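Local atomic coordinates of endoglucanase A (Clostridium longisporum, PDB entry 6Q1I), a protein that hydrolyses internal beta-1,4-glucosidic linkages in barley beta-glucan, lichenan and carboxymethylcellulose, and also degrades xylan. Residues F69-I74 and D107-L112; H152-T157 and S201-M206. All coordinates share one frame; numbering follows the deposited sequence.

How the interactions relate
This piece of the longer protein, its glycosyl hydrolase family 5 domain, folds as an eight-stranded parallel TIM barrel, and both interactions pair neighbouring strands of its wall. From the N terminus, strand 71-74 leads into helix 90-105, and interaction 1 closes that loop when strand 109-113 returns beside it. Helix 128-145 then leads to strand 153-156, where interaction 2 begins. Helix 175-194 brings the chain back to strand 204-208, which closes the second loop. The two loops follow in series and do not cross. Strands 109-113 and 153-156 are also neighbours, so four consecutive strands are tied together. Inside the barrel, Arg73 of interaction 1 forms a salt bridge with Glu156 of interaction 2.

Interaction 1 (F69-I74 and D107-L112); sequences FKTIRI and DLYVIL
Strands 71-74 and 109-113 are joined through helix 90-105 in a beta-alpha-beta unit, one of the repeating steps of the TIM barrel. The strands run parallel, with an 18° angle between their short segments. Tyr109 N donates to Lys70 O, and Ile72 N donates to Tyr109 O at 2.8 Å. Farther along, Ile111 N reaches Ile72 O, and Ile74 N gives a nearly straight bond to Ile111 O.

Thr71, Arg73, Tyr109 and Ile111 point to the barrel interior. Thr71 OG1 lies obliquely to the Tyr109 ring, 3.5 Å from Tyr109 CB, and is hydrogen-bonded to Met21 O. Arg73 has CG anti to its backbone N (chi1 -179°) and an extended chain as far as NE. This puts Arg73 CG 3.9 Å from Ile111 CB where the two side chains cross, while Ile111 CG2 sits at the guanidinium edge. The guanidinium itself meets Glu156 in a salt bridge and bonds to Asn26, Asn159 and Gln284. Gln284 occupies the position of the nucleophile assigned by similarity, although that residue is changed here. Arg73 is thus buried and held by several partners, next to this probable catalytic position.

Ile72, Ile74, Val110 and Leu112 face the surrounding helices. Val110 packs on Cys103 and Ile104 of helix 90-105. Before the strand, Leu108 CD1 meets Ile72 CD1 at 3.5 Å. At the same end, a water donates to Lys70 O at 2.9 Å and to Asp107 O at 2.8 Å.

Interaction 2 (H152-T157 and S201-M206); sequences HLIFET and SRAVMM
The aliphatic part of Arg202 crosses one face of the Phe155 ring in the wall of the TIM barrel. Arg202, just before strand 204-208, the fifth of the barrel, reaches across to Phe155 of strand 153-156, the fourth. Arg202 CD sits over the centre of the Phe155 ring, 3.5 Å from its centroid, in a CH-pi contact. The guanidinium lies farther out, its plane 44° from that of the ring. Its CZ is 5.0 Å from the centroid, an off-centre cation-pi contact. A bend in the arginine chain at chi3 (-51°) turns the group towards Leu153. There Arg202 NH1 donates to Leu153 O at 3.0 Å, with the oxygen in the guanidinium plane. Asn199, Tyr149 and Asp150 take further bonds from this guanidinium and help fix its rotation. A water also donates to Leu153 O and accepts from Ala203 N.

The backbones run parallel. Phe155 N donates to Ala203 O, and Met205 N donates to Phe155 O at 2.7 Å. Thr157 N then binds Met205 O.

Glu156 and Met205 point into the barrel. Met205 CG and SD lie against Ile154 CG2, and Met205 CE ends 3.5 Å from Glu156 OE1. Besides Arg73, Glu156 OE2 has Asn113 ND2 as a partner. The acid is therefore buried but paired, its side chain about 6 Å from that of Gln284, the altered residue at the probable nucleophile position.

On the helix-facing side, the Thr157 and Val204 side chains cross at about a right angle, with Thr157 CG2 3.7 Å from Val204 CG1. Thr157 OG1 is hydrogen-bonded to Asn185 OD1 and lies 3.3 Å from Met206 CB.

Interaction 1 (F69-I74 and D107-L112)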
loop_
_atom_site.group_PDB
_atom_site.type_symbol
_atom_site.label_atom_id
_atom_site.label_comp_id
_atom_site.label_asym_id
_atom_site.label_seq_id
_atom_site.Cartn_x
_atom_site.Cartn_y
_atom_site.Cartn_z
ATOM N N PHE A 69 2.953 -15.619 2.857
ATOM C CA PHE A 69 2.563 -14.416 2.134
ATOM C C PHE A 69 3.121 -14.483 0.716
ATOM O O PHE A 69 4.244 -14.946 0.501
ATOM C CB PHE A 69 3.126 -13.185 2.845
ATOM C CG PHE A 69 2.557 -12.959 4.228
ATOM C CD1 PHE A 69 3.208 -13.429 5.355
ATOM C CD2 PHE A 69 1.381 -12.258 4.400
ATOM C CE1 PHE A 69 2.691 -13.225 6.609
ATOM C CE2 PHE A 69 0.862 -12.044 5.660
ATOM C CZ PHE A 69 1.515 -12.535 6.767
ATOM N N LYS A 70 2.350 -13.991 -0.258
ATOM C CA LYS A 70 2.775 -14.033 -1.652
ATOM C C LYS A 70 3.170 -12.678 -2.213
ATOM O O LYS A 70 3.740 -12.626 -3.311
ATOM C CB LYS A 70 1.689 -14.675 -2.527
ATOM C CG LYS A 70 1.621 -16.198 -2.366
ATOM C CD LYS A 70 0.623 -16.827 -3.323
ATOM C CE LYS A 70 1.134 -16.833 -4.758
ATOM N NZ LYS A 70 0.143 -17.447 -5.697
ATOM N N THR A 71 2.868 -11.596 -1.501
ATOM C CA THR A 71 3.147 -10.235 -1.934
ATOM C C THR A 71 3.762 -9.457 -0.783
ATOM O O THR A 71 3.330 -9.596 0.369
ATOM C CB THR A 71 1.826 -9.548 -2.346
ATOM O OG1 THR A 71 1.275 -10.216 -3.485
ATOM C CG2 THR A 71 2.028 -8.089 -2.713
ATOM N N ILE A 72 4.751 -8.617 -1.090
ATOM C CA ILE A 72 5.228 -7.598 -0.160
ATOM C C ILE A 72 5.059 -6.231 -0.817
ATOM O O ILE A 72 5.460 -6.029 -1.973
ATOM C CB ILE A 72 6.680 -7.845 0.300
ATOM C CG1 ILE A 72 6.705 -9.065 1.227
ATOM C CG2 ILE A 72 7.233 -6.608 0.992
ATOM C CD1 ILE A 72 8.061 -9.357 1.839
ATOM N N ARG A 73 4.448 -5.306 -0.089
ATOM C CA ARG A 73 4.416 -3.902 -0.478
ATOM C C ARG A 73 5.560 -3.187 0.224
ATOM O O ARG A 73 5.771 -3.377 1.429
ATOM C CB ARG A 73 3.062 -3.282 -0.136
ATOM C CG ARG A 73 2.884 -1.815 -0.508
ATOM C CD ARG A 73 1.431 -1.471 -0.521
ATOM N NE ARG A 73 1.022 -0.081 -0.731
ATOM C CZ ARG A 73 0.736 0.796 0.230
ATOM N NH1 ARG A 73 0.962 0.510 1.510
ATOM N NH2 ARG A 73 0.224 1.978 -0.088
ATOM N N ILE A 74 6.341 -2.449 -0.559
ATOM C CA ILE A 74 7.482 -1.672 -0.078
ATOM C C ILE A 74 7.071 -0.206 -0.152
ATOM O O ILE A 74 7.368 0.485 -1.142
ATOM C CB ILE A 74 8.752 -1.961 -0.896
ATOM C CG1 ILE A 74 9.059 -3.462 -0.888
ATOM C CG2 ILE A 74 9.943 -1.158 -0.355
ATOM C CD1 ILE A 74 10.222 -3.857 -1.777
ATOM N N ASP A 107 10.695 -14.772 -4.895
ATOM C CA ASP A 107 9.529 -15.154 -5.695
ATOM C C ASP A 107 8.242 -14.484 -5.220
ATOM O O ASP A 107 7.154 -15.017 -5.409
ATOM C CB ASP A 107 9.360 -16.679 -5.766
ATOM C CG ASP A 107 8.516 -17.116 -6.936
ATOM O OD1 ASP A 107 8.519 -16.399 -7.956
ATOM O OD2 ASP A 107 7.850 -18.172 -6.838
ATOM N N LEU A 108 8.354 -13.300 -4.630
ATOM C CA LEU A 108 7.202 -12.532 -4.192
ATOM C C LEU A 108 6.775 -11.547 -5.274
ATOM O O LEU A 108 7.598 -11.071 -6.065
ATOM C CB LEU A 108 7.559 -11.741 -2.928
ATOM C CG LEU A 108 7.876 -12.593 -1.699
ATOM C CD1 LEU A 108 8.604 -11.779 -0.658
ATOM C CD2 LEU A 108 6.592 -13.171 -1.106
ATOM N N TYR A 109 5.473 -11.246 -5.309
ATOM C CA TYR A 109 5.019 -10.017 -5.950
ATOM C C TYR A 109 5.435 -8.850 -5.066
ATOM O O TYR A 109 5.426 -8.953 -3.836
ATOM C CB TYR A 109 3.490 -10.015 -6.145
ATOM C CG TYR A 109 3.063 -11.096 -7.097
ATOM C CD1 TYR A 109 2.737 -12.362 -6.637
ATOM C CD2 TYR A 109 3.063 -10.878 -8.466
ATOM C CE1 TYR A 109 2.413 -13.382 -7.512
ATOM C CE2 TYR A 109 2.735 -11.887 -9.348
ATOM C CZ TYR A 109 2.409 -13.137 -8.871
ATOM O OH TYR A 109 2.090 -14.141 -9.764
ATOM N N VAL A 110 5.834 -7.751 -5.692
ATOM C CA VAL A 110 6.292 -6.565 -4.982
ATOM C C VAL A 110 5.497 -5.377 -5.491
ATOM O O VAL A 110 5.419 -5.154 -6.702
ATOM C CB VAL A 110 7.797 -6.332 -5.197
ATOM C CG1 VAL A 110 8.217 -5.010 -4.595
ATOM C CG2 VAL A 110 8.575 -7.486 -4.599
ATOM N N ILE A 111 4.928 -4.606 -4.571
ATOM C CA ILE A 111 4.292 -3.333 -4.888
ATOM C C ILE A 111 5.235 -2.233 -4.421
ATOM O O ILE A 111 5.511 -2.120 -3.219
ATOM C CB ILE A 111 2.932 -3.185 -4.185
ATOM C CG1 ILE A 111 1.952 -4.284 -4.586
ATOM C CG2 ILE A 111 2.369 -1.796 -4.468
ATOM C CD1 ILE A 111 0.764 -4.417 -3.632
ATOM N N LEU A 112 5.722 -1.423 -5.358
ATOM C CA LEU A 112 6.586 -0.282 -5.067
ATOM C C LEU A 112 5.788 0.986 -5.358
ATOM O O LEU A 112 5.333 1.181 -6.492
ATOM C CB LEU A 112 7.838 -0.335 -5.944
ATOM C CG LEU A 112 8.849 0.790 -5.701
ATOM C CD1 LEU A 112 9.466 0.673 -4.290
ATOM C CD2 LEU A 112 9.936 0.786 -6.769
HETATM O O HOH W 1 4.512 -15.114 -4.557
HETATM O O HOH W 2 2.011 -16.780 -8.305
#

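Interaction 2 (H152-T157 and S201-M206)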
loop_
_atom_site.group_PDB
_atom_site.type_symbol
_atom_site.label_atom_id
_atom_site.label_comp_id
_atom_site.label_asym_id
_atom_site.label_seq_id
_atom_site.Cartn_x
_atom_site.Cartn_y
_atom_site.Cartn_z
ATOM N N HIS A 152 6.464 -9.528 -11.727
ATOM C CA HIS A 152 6.232 -9.588 -10.291
ATOM C C HIS A 152 6.361 -8.231 -9.624
ATOM O O HIS A 152 5.869 -8.062 -8.507
ATOM C CB HIS A 152 7.162 -10.583 -9.630
ATOM C CG HIS A 152 6.731 -12.000 -9.815
ATOM N ND1 HIS A 152 6.875 -12.665 -11.012
ATOM C CD2 HIS A 152 6.135 -12.870 -8.967
ATOM C CE1 HIS A 152 6.394 -13.889 -10.891
ATOM N NE2 HIS A 152 5.940 -14.039 -9.659
ATOM N N LEU A 153 6.987 -7.262 -10.288
ATOM C CA LEU A 153 7.073 -5.901 -9.771
ATOM C C LEU A 153 5.916 -5.068 -10.318
ATOM O O LEU A 153 5.765 -4.914 -11.540
ATOM C CB LEU A 153 8.419 -5.263 -10.110
ATOM C CG LEU A 153 8.601 -3.840 -9.582
ATOM C CD1 LEU A 153 8.537 -3.802 -8.056
ATOM C CD2 LEU A 153 9.913 -3.261 -10.078
ATOM N N ILE A 154 5.143 -4.496 -9.397
ATOM C CA ILE A 154 3.963 -3.684 -9.661
ATOM C C ILE A 154 4.262 -2.290 -9.133
ATOM O O ILE A 154 4.804 -2.153 -8.034
ATOM C CB ILE A 154 2.771 -4.284 -8.880
ATOM C CG1 ILE A 154 2.482 -5.715 -9.334
ATOM C CG2 ILE A 154 1.527 -3.421 -9.013
ATOM C CD1 ILE A 154 1.690 -6.509 -8.323
ATOM N N PHE A 155 3.931 -1.255 -9.903
ATOM C CA PHE A 155 4.074 0.117 -9.434
ATOM C C PHE A 155 2.738 0.601 -8.873
ATOM O O PHE A 155 1.678 0.207 -9.359
ATOM C CB PHE A 155 4.493 1.062 -10.566
ATOM C CG PHE A 155 5.876 0.826 -11.123
ATOM C CD1 PHE A 155 6.876 0.213 -10.391
ATOM C CD2 PHE A 155 6.185 1.274 -12.400
ATOM C CE1 PHE A 155 8.145 0.030 -10.933
ATOM C CE2 PHE A 155 7.444 1.108 -12.930
ATOM C CZ PHE A 155 8.426 0.479 -12.205
ATOM N N GLU A 156 2.794 1.474 -7.863
ATOM C CA GLU A 156 1.612 2.118 -7.287
ATOM C C GLU A 156 1.872 3.621 -7.262
ATOM O O GLU A 156 2.809 4.075 -6.601
ATOM C CB GLU A 156 1.339 1.555 -5.882
ATOM C CG GLU A 156 0.262 2.291 -5.108
ATOM C CD GLU A 156 0.194 1.878 -3.646
ATOM O OE1 GLU A 156 0.173 0.663 -3.374
ATOM O OE2 GLU A 156 0.197 2.777 -2.772
ATOM N N THR A 157 1.059 4.391 -7.996
ATOM C CA THR A 157 1.412 5.780 -8.303
ATOM C C THR A 157 1.542 6.642 -7.049
ATOM O O THR A 157 2.494 7.426 -6.913
ATOM C CB THR A 157 0.350 6.389 -9.222
ATOM O OG1 THR A 157 -0.941 6.219 -8.622
ATOM C CG2 THR A 157 0.379 5.746 -10.623
ATOM N N SER A 201 3.674 -2.322 -20.240
ATOM C CA SER A 201 2.603 -3.226 -19.847
ATOM C C SER A 201 2.590 -3.590 -18.370
ATOM O O SER A 201 1.668 -4.287 -17.934
ATOM C CB SER A 201 2.690 -4.522 -20.660
ATOM O OG SER A 201 2.674 -4.220 -22.038
ATOM N N ARG A 202 3.579 -3.153 -17.593
ATOM C CA ARG A 202 3.605 -3.441 -16.164
ATOM C C ARG A 202 2.297 -3.027 -15.507
ATOM O O ARG A 202 1.759 -1.953 -15.779
ATOM C CB ARG A 202 4.753 -2.661 -15.516
ATOM C CG ARG A 202 4.999 -3.028 -14.049
ATOM C CD ARG A 202 6.165 -2.268 -13.407
ATOM N NE ARG A 202 7.362 -2.361 -14.228
ATOM C CZ ARG A 202 8.110 -3.450 -14.350
ATOM N NH1 ARG A 202 7.821 -4.555 -13.669
ATOM N NH2 ARG A 202 9.149 -3.437 -15.167
ATOM N N ALA A 203 1.810 -3.862 -14.599
ATOM C CA ALA A 203 0.628 -3.500 -13.835
ATOM C C ALA A 203 0.917 -2.272 -12.985
ATOM O O ALA A 203 1.969 -2.174 -12.338
ATOM C CB ALA A 203 0.221 -4.664 -12.934
ATOM N N VAL A 204 -0.039 -1.344 -12.965
ATOM C CA VAL A 204 0.082 -0.109 -12.200
ATOM C C VAL A 204 -1.163 0.073 -11.347
ATOM O O VAL A 204 -2.271 0.213 -11.879
ATOM C CB VAL A 204 0.313 1.115 -13.104
ATOM C CG1 VAL A 204 0.369 2.392 -12.258
ATOM C CG2 VAL A 204 1.588 0.960 -13.920
ATOM N N MET A 205 -0.980 0.056 -10.030
ATOM C CA MET A 205 -2.007 0.407 -9.064
ATOM C C MET A 205 -2.087 1.920 -8.906
ATOM O O MET A 205 -1.074 2.624 -8.977
ATOM C CB MET A 205 -1.652 -0.196 -7.701
ATOM C CG MET A 205 -1.841 -1.690 -7.624
ATOM S SD MET A 205 -1.177 -2.489 -6.146
ATOM C CE MET A 205 -2.005 -1.577 -4.864
ATOM N N MET A 206 -3.307 2.417 -8.682
ATOM C CA MET A 206 -3.498 3.833 -8.403
ATOM C C MET A 206 -4.691 3.989 -7.479
ATOM O O MET A 206 -5.682 3.257 -7.634
ATOM C CB MET A 206 -3.709 4.662 -9.670
ATOM C CG MET A 206 -4.792 4.157 -10.595
ATOM S SD MET A 206 -4.808 5.008 -12.179
ATOM C CE MET A 206 -3.159 4.801 -12.701
HETATM O O HOH W 3 3.597 -6.109 -13.022
#